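PDB 5JD6: MGS-MChE2 from Uncultured bacterium, which probably hydrolyses carboxylic esters, as an esterase of the alpha/beta hydrolase fold recovered from the metagenome of lagoon sediments. Local coordinates for residues Val108-Ser116 and Lys192-Gly200; Pro219-Asp227 and Phe241-Arg252. One frame throughout, in Å; residues are numbered along the deposited sequence.

The two contacts illustrate how the layers of an alpha/beta hydrolase are built outward from its central sheet. Contact 1, almost wholly buried, joins strand 108-113 to strand 195-200 by parallel main-chain hydrogen bonds, with small and branched side chains on both faces. Contact 2 lies one strand further out, where edge strand 221-226 meets helix 238-252, and it is only partly buried; there side chains do all the bonding, apolar at the F241 end and, toward R252, made of carboxylates, an indole N-H and a guanidinium group. Strand 195-200 ties the two together, since it pairs with both other strands, and C196 of contact 1 packs against W248 of contact 2.

Contact 1 (Val108-Ser116 and Lys192-Gly200); sequences VQALVITGS and KTPTCIIWG
Parallel pairing of neighbouring strands in the central sheet of the alpha/beta hydrolase fold is exemplified here by L111, V112 and I113 set beside T195, C196 and I197. The short strand axes diverge by only 11°, and four main-chain bonds alternate between them: L111 N reaches P194 O at 3.0 Å, C196 N reaches L111 O, I113 N reaches C196 O at 2.8 Å, and I198 N reaches I113 O. On one face L111 and T195 point the same way, while CG2 of T195, anti to its main-chain nitrogen (OG1 at chi1 -59°), settles 3.3 Å from L111 O; OG1 turns back to bond T193 O from above that carbonyl's plane. Beyond I113 the chain turns over one face of the W199 indole: G115 CA sits over its six-membered ring, 3.7 Å from the centroid, a CH-pi contact, and I113 CG2 meets the ring edge at CZ3, 3.9 Å away. T114 OG1 adds a weak bond to I198 O. W199 NE1 is held by T206 O. Helix 92-103 covers the face of L111 and I113, helix 238-252 covers that of V112 and C196, and strand 85-91 pairs with the far edge of strand 108-113.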
loop_
_atom_site.group_PDB
_atom_site.type_symbol
_atom_site.label_atom_id
_atom_site.label_comp_id
_atom_site.label_asym_id
_atom_site.label_seq_id
_atom_site.Cartn_x
_atom_site.Cartn_y
_atom_site.Cartn_z
ATOM N N VAL A 108 -3.107 -7.034 -11.536
ATOM C CA VAL A 108 -3.358 -5.681 -11.050
ATOM C C VAL A 108 -4.021 -4.792 -12.101
ATOM O O VAL A 108 -3.431 -4.493 -13.137
ATOM C CB VAL A 108 -2.057 -5.005 -10.589
ATOM C CG1 VAL A 108 -2.340 -3.594 -10.099
ATOM C CG2 VAL A 108 -1.391 -5.833 -9.501
ATOM N N GLN A 109 -5.249 -4.365 -11.820
ATOM C CA GLN A 109 -5.984 -3.490 -12.728
ATOM C C GLN A 109 -5.460 -2.059 -12.656
ATOM O O GLN A 109 -5.322 -1.384 -13.677
ATOM C CB GLN A 109 -7.480 -3.516 -12.406
ATOM C CG GLN A 109 -8.323 -2.640 -13.320
ATOM C CD GLN A 109 -9.805 -2.728 -13.014
ATOM O OE1 GLN A 109 -10.208 -3.245 -11.971
ATOM N NE2 GLN A 109 -10.627 -2.221 -13.925
ATOM N N ALA A 110 -5.171 -1.603 -11.442
ATOM C CA ALA A 110 -4.630 -0.266 -11.229
ATOM C C ALA A 110 -3.824 -0.216 -9.939
ATOM O O ALA A 110 -4.020 -1.034 -9.040
ATOM C CB ALA A 110 -5.747 0.765 -11.199
ATOM N N LEU A 111 -2.920 0.753 -9.854
ATOM C CA LEU A 111 -2.056 0.900 -8.691
ATOM C C LEU A 111 -2.182 2.295 -8.092
ATOM O O LEU A 111 -1.928 3.291 -8.766
ATOM C CB LEU A 111 -0.602 0.620 -9.074
ATOM C CG LEU A 111 0.471 0.878 -8.015
ATOM C CD1 LEU A 111 0.234 0.014 -6.787
ATOM C CD2 LEU A 111 1.855 0.629 -8.594
ATOM N N VAL A 112 -2.582 2.368 -6.826
ATOM C CA VAL A 112 -2.686 3.653 -6.146
ATOM C C VAL A 112 -1.598 3.780 -5.086
ATOM O O VAL A 112 -1.470 2.928 -4.206
ATOM C CB VAL A 112 -4.066 3.846 -5.495
ATOM C CG1 VAL A 112 -4.219 5.276 -4.997
ATOM C CG2 VAL A 112 -5.170 3.496 -6.481
ATOM N N ILE A 113 -0.817 4.849 -5.182
ATOM C CA ILE A 113 0.343 5.037 -4.321
ATOM C C ILE A 113 0.267 6.360 -3.576
ATOM O O ILE A 113 -0.104 7.389 -4.146
ATOM C CB ILE A 113 1.646 4.978 -5.137
ATOM C CG1 ILE A 113 1.917 3.546 -5.581
ATOM C CG2 ILE A 113 2.828 5.499 -4.336
ATOM C CD1 ILE A 113 3.024 3.449 -6.587
ATOM N N THR A 114 0.615 6.324 -2.295
ATOM C CA THR A 114 0.605 7.522 -1.473
ATOM C C THR A 114 1.576 7.426 -0.302
ATOM O O THR A 114 1.482 6.517 0.523
ATOM C CB THR A 114 -0.822 7.825 -0.957
ATOM O OG1 THR A 114 -0.766 8.819 0.076
ATOM C CG2 THR A 114 -1.513 6.569 -0.457
ATOM N N GLY A 115 2.514 8.370 -0.247
ATOM C CA GLY A 115 3.550 8.385 0.771
ATOM C C GLY A 115 4.242 7.044 0.912
ATOM O O GLY A 115 4.342 6.506 2.012
ATOM N N SER A 116 4.709 6.492 -0.201
ATOM C CA SER A 116 5.281 5.152 -0.181
ATOM C C SER A 116 6.785 5.162 -0.416
ATOM O O SER A 116 7.320 6.062 -1.062
ATOM C CB SER A 116 4.604 4.265 -1.227
ATOM O OG SER A 116 5.198 4.433 -2.501
ATOM N N LYS A 192 3.553 -0.802 -17.012
ATOM C CA LYS A 192 2.481 -0.214 -17.818
ATOM C C LYS A 192 1.208 0.144 -17.058
ATOM O O LYS A 192 0.461 1.025 -17.485
ATOM C CB LYS A 192 2.104 -1.166 -18.954
ATOM C CG LYS A 192 3.127 -1.268 -20.061
ATOM C CD LYS A 192 3.037 -2.618 -20.751
ATOM C CE LYS A 192 2.484 -2.470 -22.159
ATOM N NZ LYS A 192 1.794 -3.702 -22.626
ATOM N N THR A 193 0.966 -0.540 -15.944
ATOM C CA THR A 193 -0.294 -0.411 -15.219
ATOM C C THR A 193 -0.613 1.037 -14.857
ATOM O O THR A 193 0.267 1.777 -14.417
ATOM C CB THR A 193 -0.287 -1.252 -13.928
ATOM O OG1 THR A 193 0.527 -0.611 -12.939
ATOM C CG2 THR A 193 0.248 -2.651 -14.200
ATOM N N PRO A 194 -1.877 1.444 -15.060
ATOM C CA PRO A 194 -2.358 2.781 -14.698
ATOM C C PRO A 194 -2.132 3.071 -13.221
ATOM O O PRO A 194 -2.592 2.314 -12.367
ATOM C CB PRO A 194 -3.854 2.716 -15.023
ATOM C CG PRO A 194 -3.968 1.648 -16.056
ATOM C CD PRO A 194 -2.932 0.630 -15.690
ATOM N N THR A 195 -1.426 4.157 -12.924
ATOM C CA THR A 195 -1.039 4.446 -11.551
ATOM C C THR A 195 -1.516 5.815 -11.083
ATOM O O THR A 195 -1.331 6.822 -11.766
ATOM C CB THR A 195 0.488 4.362 -11.379
ATOM O OG1 THR A 195 0.938 3.051 -11.743
ATOM C CG2 THR A 195 0.881 4.643 -9.937
ATOM N N CYS A 196 -2.138 5.841 -9.909
ATOM C CA CYS A 196 -2.558 7.091 -9.292
ATOM C C CYS A 196 -1.642 7.418 -8.123
ATOM O O CYS A 196 -1.512 6.631 -7.184
ATOM C CB CYS A 196 -4.010 7.005 -8.824
ATOM S SG CYS A 196 -4.665 8.545 -8.147
ATOM N N ILE A 197 -0.999 8.578 -8.183
ATOM C CA ILE A 197 -0.101 8.994 -7.117
ATOM C C ILE A 197 -0.666 10.201 -6.380
ATOM O O ILE A 197 -0.713 11.304 -6.921
ATOM C CB ILE A 197 1.299 9.333 -7.660
ATOM C CG1 ILE A 197 1.749 8.277 -8.669
ATOM C CG2 ILE A 197 2.295 9.448 -6.520
ATOM C CD1 ILE A 197 3.009 8.651 -9.416
ATOM N N ILE A 198 -1.104 9.977 -5.146
ATOM C CA ILE A 198 -1.624 11.045 -4.300
ATOM C C ILE A 198 -0.631 11.318 -3.177
ATOM O O ILE A 198 -0.164 10.393 -2.524
ATOM C CB ILE A 198 -3.002 10.682 -3.715
ATOM C CG1 ILE A 198 -3.974 10.319 -4.840
ATOM C CG2 ILE A 198 -3.547 11.831 -2.882
ATOM C CD1 ILE A 198 -5.330 9.862 -4.356
ATOM N N TRP A 199 -0.298 12.583 -2.952
ATOM C CA TRP A 199 0.791 12.894 -2.033
ATOM C C TRP A 199 0.527 14.140 -1.196
ATOM O O TRP A 199 -0.080 15.100 -1.667
ATOM C CB TRP A 199 2.089 13.069 -2.821
ATOM C CG TRP A 199 3.297 12.476 -2.166
ATOM C CD1 TRP A 199 4.112 13.075 -1.249
ATOM C CD2 TRP A 199 3.837 11.170 -2.392
ATOM N NE1 TRP A 199 5.124 12.219 -0.887
ATOM C CE2 TRP A 199 4.979 11.043 -1.575
ATOM C CE3 TRP A 199 3.468 10.095 -3.206
ATOM C CZ2 TRP A 199 5.752 9.883 -1.547
ATOM C CZ3 TRP A 199 4.235 8.944 -3.177
ATOM C CH2 TRP A 199 5.364 8.848 -2.352
ATOM N N GLY A 200 0.990 14.117 0.049
ATOM C CA GLY A 200 0.974 15.306 0.880
ATOM C C GLY A 200 2.017 16.282 0.372
ATOM O O GLY A 200 3.141 15.886 0.065
#

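Contact 2 (Pro219-Asp227 and Phe241-Arg252)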
loop_
_atom_site.group_PDB
_atom_site.type_symbol
_atom_site.label_atom_id
_atom_site.label_comp_id
_atom_site.label_asym_id
_atom_site.label_seq_id
_atom_site.Cartn_x
_atom_site.Cartn_y
_atom_site.Cartn_z
ATOM N N PRO A 219 5.392 5.131 -16.866
ATOM C CA PRO A 219 4.860 5.504 -18.183
ATOM C C PRO A 219 3.425 6.023 -18.122
ATOM O O PRO A 219 3.113 7.027 -18.762
ATOM C CB PRO A 219 4.932 4.192 -18.974
ATOM C CG PRO A 219 4.905 3.122 -17.939
ATOM C CD PRO A 219 5.643 3.683 -16.760
ATOM N N ASP A 220 2.570 5.351 -17.361
ATOM C CA ASP A 220 1.168 5.740 -17.262
ATOM C C ASP A 220 0.780 6.030 -15.816
ATOM O O ASP A 220 0.260 5.160 -15.117
ATOM C CB ASP A 220 0.269 4.645 -17.844
ATOM C CG ASP A 220 -1.190 5.053 -17.898
ATOM O OD1 ASP A 220 -1.474 6.269 -17.881
ATOM O OD2 ASP A 220 -2.056 4.154 -17.960
ATOM N N ALA A 221 1.035 7.257 -15.373
ATOM C CA ALA A 221 0.756 7.640 -13.994
ATOM C C ALA A 221 0.234 9.071 -13.886
ATOM O O ALA A 221 0.612 9.943 -14.668
ATOM C CB ALA A 221 2.004 7.473 -13.141
ATOM N N ASP A 222 -0.638 9.301 -12.910
ATOM C CA ASP A 222 -1.167 10.635 -12.647
ATOM C C ASP A 222 -0.823 11.070 -11.226
ATOM O O ASP A 222 -0.898 10.273 -10.290
ATOM C CB ASP A 222 -2.681 10.670 -12.864
ATOM C CG ASP A 222 -3.076 10.274 -14.273
ATOM O OD1 ASP A 222 -2.916 11.105 -15.191
ATOM O OD2 ASP A 222 -3.551 9.133 -14.461
ATOM N N LEU A 223 -0.448 12.334 -11.071
ATOM C CA LEU A 223 0.008 12.842 -9.783
ATOM C C LEU A 223 -0.914 13.929 -9.233
ATOM O O LEU A 223 -1.196 14.920 -9.907
ATOM C CB LEU A 223 1.436 13.377 -9.910
ATOM C CG LEU A 223 2.117 13.941 -8.661
ATOM C CD1 LEU A 223 2.010 12.974 -7.494
ATOM C CD2 LEU A 223 3.574 14.250 -8.961
ATOM N N TYR A 224 -1.383 13.729 -8.004
ATOM C CA TYR A 224 -2.238 14.701 -7.331
ATOM C C TYR A 224 -1.708 14.999 -5.932
ATOM O O TYR A 224 -1.287 14.093 -5.216
ATOM C CB TYR A 224 -3.679 14.192 -7.252
ATOM C CG TYR A 224 -4.231 13.704 -8.571
ATOM C CD1 TYR A 224 -4.705 14.599 -9.521
ATOM C CD2 TYR A 224 -4.280 12.348 -8.866
ATOM C CE1 TYR A 224 -5.211 14.158 -10.729
ATOM C CE2 TYR A 224 -4.784 11.898 -10.072
ATOM C CZ TYR A 224 -5.248 12.807 -10.999
ATOM O OH TYR A 224 -5.751 12.365 -12.201
ATOM N N TRP A 225 -1.733 16.268 -5.544
ATOM C CA TRP A 225 -1.216 16.672 -4.239
ATOM C C TRP A 225 -2.316 17.046 -3.249
ATOM O O TRP A 225 -3.411 17.453 -3.635
ATOM C CB TRP A 225 -0.249 17.851 -4.386
ATOM C CG TRP A 225 1.156 17.452 -4.721
ATOM C CD1 TRP A 225 2.069 16.876 -3.883
ATOM C CD2 TRP A 225 1.817 17.618 -5.980
ATOM N NE1 TRP A 225 3.254 16.665 -4.547
ATOM C CE2 TRP A 225 3.126 17.113 -5.835
ATOM C CE3 TRP A 225 1.428 18.140 -7.217
ATOM C CZ2 TRP A 225 4.046 17.114 -6.881
ATOM C CZ3 TRP A 225 2.343 18.142 -8.254
ATOM C CH2 TRP A 225 3.636 17.634 -8.079
ATOM N N ILE A 226 -2.005 16.898 -1.965
ATOM C CA ILE A 226 -2.858 17.398 -0.895
ATOM C C ILE A 226 -2.047 18.353 -0.022
ATOM O O ILE A 226 -1.029 17.968 0.554
ATOM C CB ILE A 226 -3.433 16.259 -0.034
ATOM C CG1 ILE A 226 -4.243 15.291 -0.898
ATOM C CG2 ILE A 226 -4.298 16.820 1.084
ATOM C CD1 ILE A 226 -4.796 14.104 -0.135
ATOM N N ASP A 227 -2.498 19.600 0.067
ATOM C CA ASP A 227 -1.755 20.634 0.780
ATOM C C ASP A 227 -1.945 20.522 2.291
ATOM O O ASP A 227 -3.002 20.091 2.759
ATOM C CB ASP A 227 -2.175 22.024 0.290
ATOM C CG ASP A 227 -1.484 23.143 1.039
ATOM O OD1 ASP A 227 -0.248 23.070 1.212
ATOM O OD2 ASP A 227 -2.171 24.107 1.437
ATOM N N PHE A 241 -8.639 12.839 -0.079
ATOM C CA PHE A 241 -8.049 11.623 -0.618
ATOM C C PHE A 241 -9.112 10.796 -1.329
ATOM O O PHE A 241 -8.918 10.367 -2.467
ATOM C CB PHE A 241 -7.387 10.797 0.488
ATOM C CG PHE A 241 -6.616 9.615 -0.024
ATOM C CD1 PHE A 241 -5.275 9.736 -0.346
ATOM C CD2 PHE A 241 -7.233 8.385 -0.190
ATOM C CE1 PHE A 241 -4.561 8.653 -0.822
ATOM C CE2 PHE A 241 -6.526 7.296 -0.665
ATOM C CZ PHE A 241 -5.188 7.430 -0.981
ATOM N N ASN A 242 -10.235 10.581 -0.651
ATOM C CA ASN A 242 -11.344 9.832 -1.228
ATOM C C ASN A 242 -11.844 10.475 -2.513
ATOM O O ASN A 242 -12.069 9.790 -3.508
ATOM C CB ASN A 242 -12.493 9.710 -0.225
ATOM C CG ASN A 242 -12.178 8.757 0.910
ATOM O OD1 ASN A 242 -11.381 7.832 0.757
ATOM N ND2 ASN A 242 -12.806 8.978 2.058
ATOM N N GLN A 243 -11.998 11.796 -2.489
ATOM C CA GLN A 243 -12.520 12.527 -3.638
ATOM C C GLN A 243 -11.547 12.496 -4.815
ATOM O O GLN A 243 -11.958 12.310 -5.961
ATOM C CB GLN A 243 -12.832 13.975 -3.252
ATOM C CG GLN A 243 -13.764 14.681 -4.223
ATOM C CD GLN A 243 -13.901 16.161 -3.929
ATOM O OE1 GLN A 243 -12.985 16.787 -3.395
ATOM N NE2 GLN A 243 -15.052 16.728 -4.271
ATOM N N LEU A 244 -10.261 12.678 -4.528
ATOM C CA LEU A 244 -9.229 12.620 -5.561
ATOM C C LEU A 244 -9.157 11.231 -6.184
ATOM O O LEU A 244 -9.104 11.090 -7.407
ATOM C CB LEU A 244 -7.863 13.003 -4.987
ATOM C CG LEU A 244 -7.604 14.485 -4.711
ATOM C CD1 LEU A 244 -6.232 14.677 -4.085
ATOM C CD2 LEU A 244 -7.730 15.298 -5.988
ATOM N N LEU A 245 -9.158 10.210 -5.334
ATOM C CA LEU A 245 -9.073 8.828 -5.791
ATOM C C LEU A 245 -10.327 8.411 -6.552
ATOM O O LEU A 245 -10.243 7.727 -7.574
ATOM C CB LEU A 245 -8.840 7.886 -4.607
ATOM C CG LEU A 245 -8.750 6.396 -4.943
ATOM C CD1 LEU A 245 -7.699 6.162 -6.018
ATOM C CD2 LEU A 245 -8.440 5.575 -3.699
ATOM N N HIS A 246 -11.487 8.828 -6.053
ATOM C CA HIS A 246 -12.757 8.471 -6.676
ATOM C C HIS A 246 -12.855 9.040 -8.085
ATOM O O HIS A 246 -13.292 8.355 -9.010
ATOM C CB HIS A 246 -13.931 8.965 -5.831
ATOM C CG HIS A 246 -15.243 8.344 -6.196
ATOM N ND1 HIS A 246 -16.449 8.841 -5.755
ATOM C CD2 HIS A 246 -15.535 7.261 -6.955
ATOM C CE1 HIS A 246 -17.430 8.093 -6.228
ATOM N NE2 HIS A 246 -16.902 7.128 -6.960
ATOM N N GLU A 247 -12.443 10.295 -8.244
ATOM C CA GLU A 247 -12.503 10.957 -9.541
ATOM C C GLU A 247 -11.546 10.320 -10.538
ATOM O O GLU A 247 -11.828 10.267 -11.734
ATOM C CB GLU A 247 -12.197 12.449 -9.401
ATOM C CG GLU A 247 -13.431 13.308 -9.170
ATOM C CD GLU A 247 -14.455 13.171 -10.284
ATOM O OE1 GLU A 247 -14.053 12.967 -11.450
ATOM O OE2 GLU A 247 -15.666 13.268 -9.993
ATOM N N TRP A 248 -10.414 9.837 -10.041
ATOM C CA TRP A 248 -9.453 9.148 -10.887
ATOM C C TRP A 248 -10.050 7.835 -11.383
ATOM O O TRP A 248 -9.840 7.442 -12.532
ATOM C CB TRP A 248 -8.146 8.898 -10.133
ATOM C CG TRP A 248 -7.060 8.330 -10.992
ATOM C CD1 TRP A 248 -6.275 9.011 -11.877
ATOM C CD2 TRP A 248 -6.635 6.963 -11.048
ATOM N NE1 TRP A 248 -5.388 8.151 -12.480
ATOM C CE2 TRP A 248 -5.589 6.889 -11.988
ATOM C CE3 TRP A 248 -7.038 5.796 -10.391
ATOM C CZ2 TRP A 248 -4.940 5.693 -12.288
ATOM C CZ3 TRP A 248 -6.392 4.610 -10.692
ATOM C CH2 TRP A 248 -5.355 4.568 -11.633
ATOM N N PHE A 249 -10.801 7.167 -10.512
ATOM C CA PHE A 249 -11.496 5.935 -10.874
ATOM C C PHE A 249 -12.533 6.188 -11.966
ATOM O O PHE A 249 -12.671 5.396 -12.898
ATOM C CB PHE A 249 -12.175 5.313 -9.649
ATOM C CG PHE A 249 -11.230 4.598 -8.720
ATOM C CD1 PHE A 249 -9.966 4.219 -9.146
ATOM C CD2 PHE A 249 -11.612 4.295 -7.423
ATOM C CE1 PHE A 249 -9.099 3.557 -8.293
ATOM C CE2 PHE A 249 -10.751 3.634 -6.564
ATOM C CZ PHE A 249 -9.493 3.264 -6.999
ATOM N N LYS A 250 -13.254 7.298 -11.841
ATOM C CA LYS A 250 -14.309 7.649 -12.787
ATOM C C LYS A 250 -13.762 7.897 -14.188
ATOM O O LYS A 250 -14.373 7.502 -15.181
ATOM C CB LYS A 250 -15.064 8.887 -12.301
ATOM C CG LYS A 250 -15.829 8.682 -11.005
ATOM C CD LYS A 250 -16.260 10.011 -10.409
ATOM C CE LYS A 250 -17.000 9.814 -9.099
ATOM N NZ LYS A 250 -17.197 11.094 -8.364
ATOM N N GLU A 251 -12.609 8.554 -14.259
ATOM C CA GLU A 251 -11.991 8.886 -15.539
ATOM C C GLU A 251 -11.557 7.653 -16.320
ATOM O O GLU A 251 -11.510 7.674 -17.547
ATOM C CB GLU A 251 -10.778 9.788 -15.325
ATOM C CG GLU A 251 -11.095 11.142 -14.742
ATOM C CD GLU A 251 -9.850 11.968 -14.516
ATOM O OE1 GLU A 251 -8.790 11.620 -15.078
ATOM O OE2 GLU A 251 -9.928 12.962 -13.771
ATOM N N ARG A 252 -11.239 6.582 -15.603
ATOM C CA ARG A 252 -10.633 5.412 -16.226
ATOM C C ARG A 252 -11.506 4.167 -16.170
ATOM O O ARG A 252 -11.118 3.120 -16.688
ATOM C CB ARG A 252 -9.288 5.113 -15.565
ATOM C CG ARG A 252 -8.208 6.127 -15.876
ATOM C CD ARG A 252 -6.902 5.734 -15.221
ATOM N NE ARG A 252 -5.776 6.513 -15.723
ATOM C CZ ARG A 252 -5.005 6.136 -16.736
ATOM N NH1 ARG A 252 -5.242 4.988 -17.360
ATOM N NH2 ARG A 252 -3.998 6.904 -17.127
HETATM O O HOH W 1 -6.236 10.195 -15.556
#
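Strand 221-226 and helix 241-252 run nearly antiparallel, at 164°, with their axes 10.0 Å apart, the geometry of a helix laid along the edge strand of an alpha/beta sheet. D222, Y224 and I226, alternate strand residues, face W248, L244 and F241 in turn. At the F241 end the contact is apolar: L244 CD1 rests 3.8 Å from I226 CG1 and also touches Y224 CB, while I226 CD1 comes to the edge of the F241 ring. The Y224 side chain crosses that of W248 at about a right angle, with Y224 OH 3.4 Å from W248 CD1 at the indole edge. With CG anti to the main-chain nitrogen (chi1 -174°), W248 presents NE1 to D222 OD2 in a straight 2.9 Å bond, which lies in the indole plane but meets the carboxylate from above its plane. R252 lays CD over a face of the same indole and salt-bridges two acids: its NH2 lies 2.7 Å from D220 OD1, in a bent, weak hydrogen bond, and a longer 3.5 Å from D222 OD2. A phenylalanine in place of W248 would probably leave D222 without its straight N-H donor and its carboxylate freer to turn. A water weakly bound to D222 OD2 also reaches E251 OE1. The straight indole bond, helped by the longer salt bridge and weak water, is likely to steady D222's charge near like-charged E251.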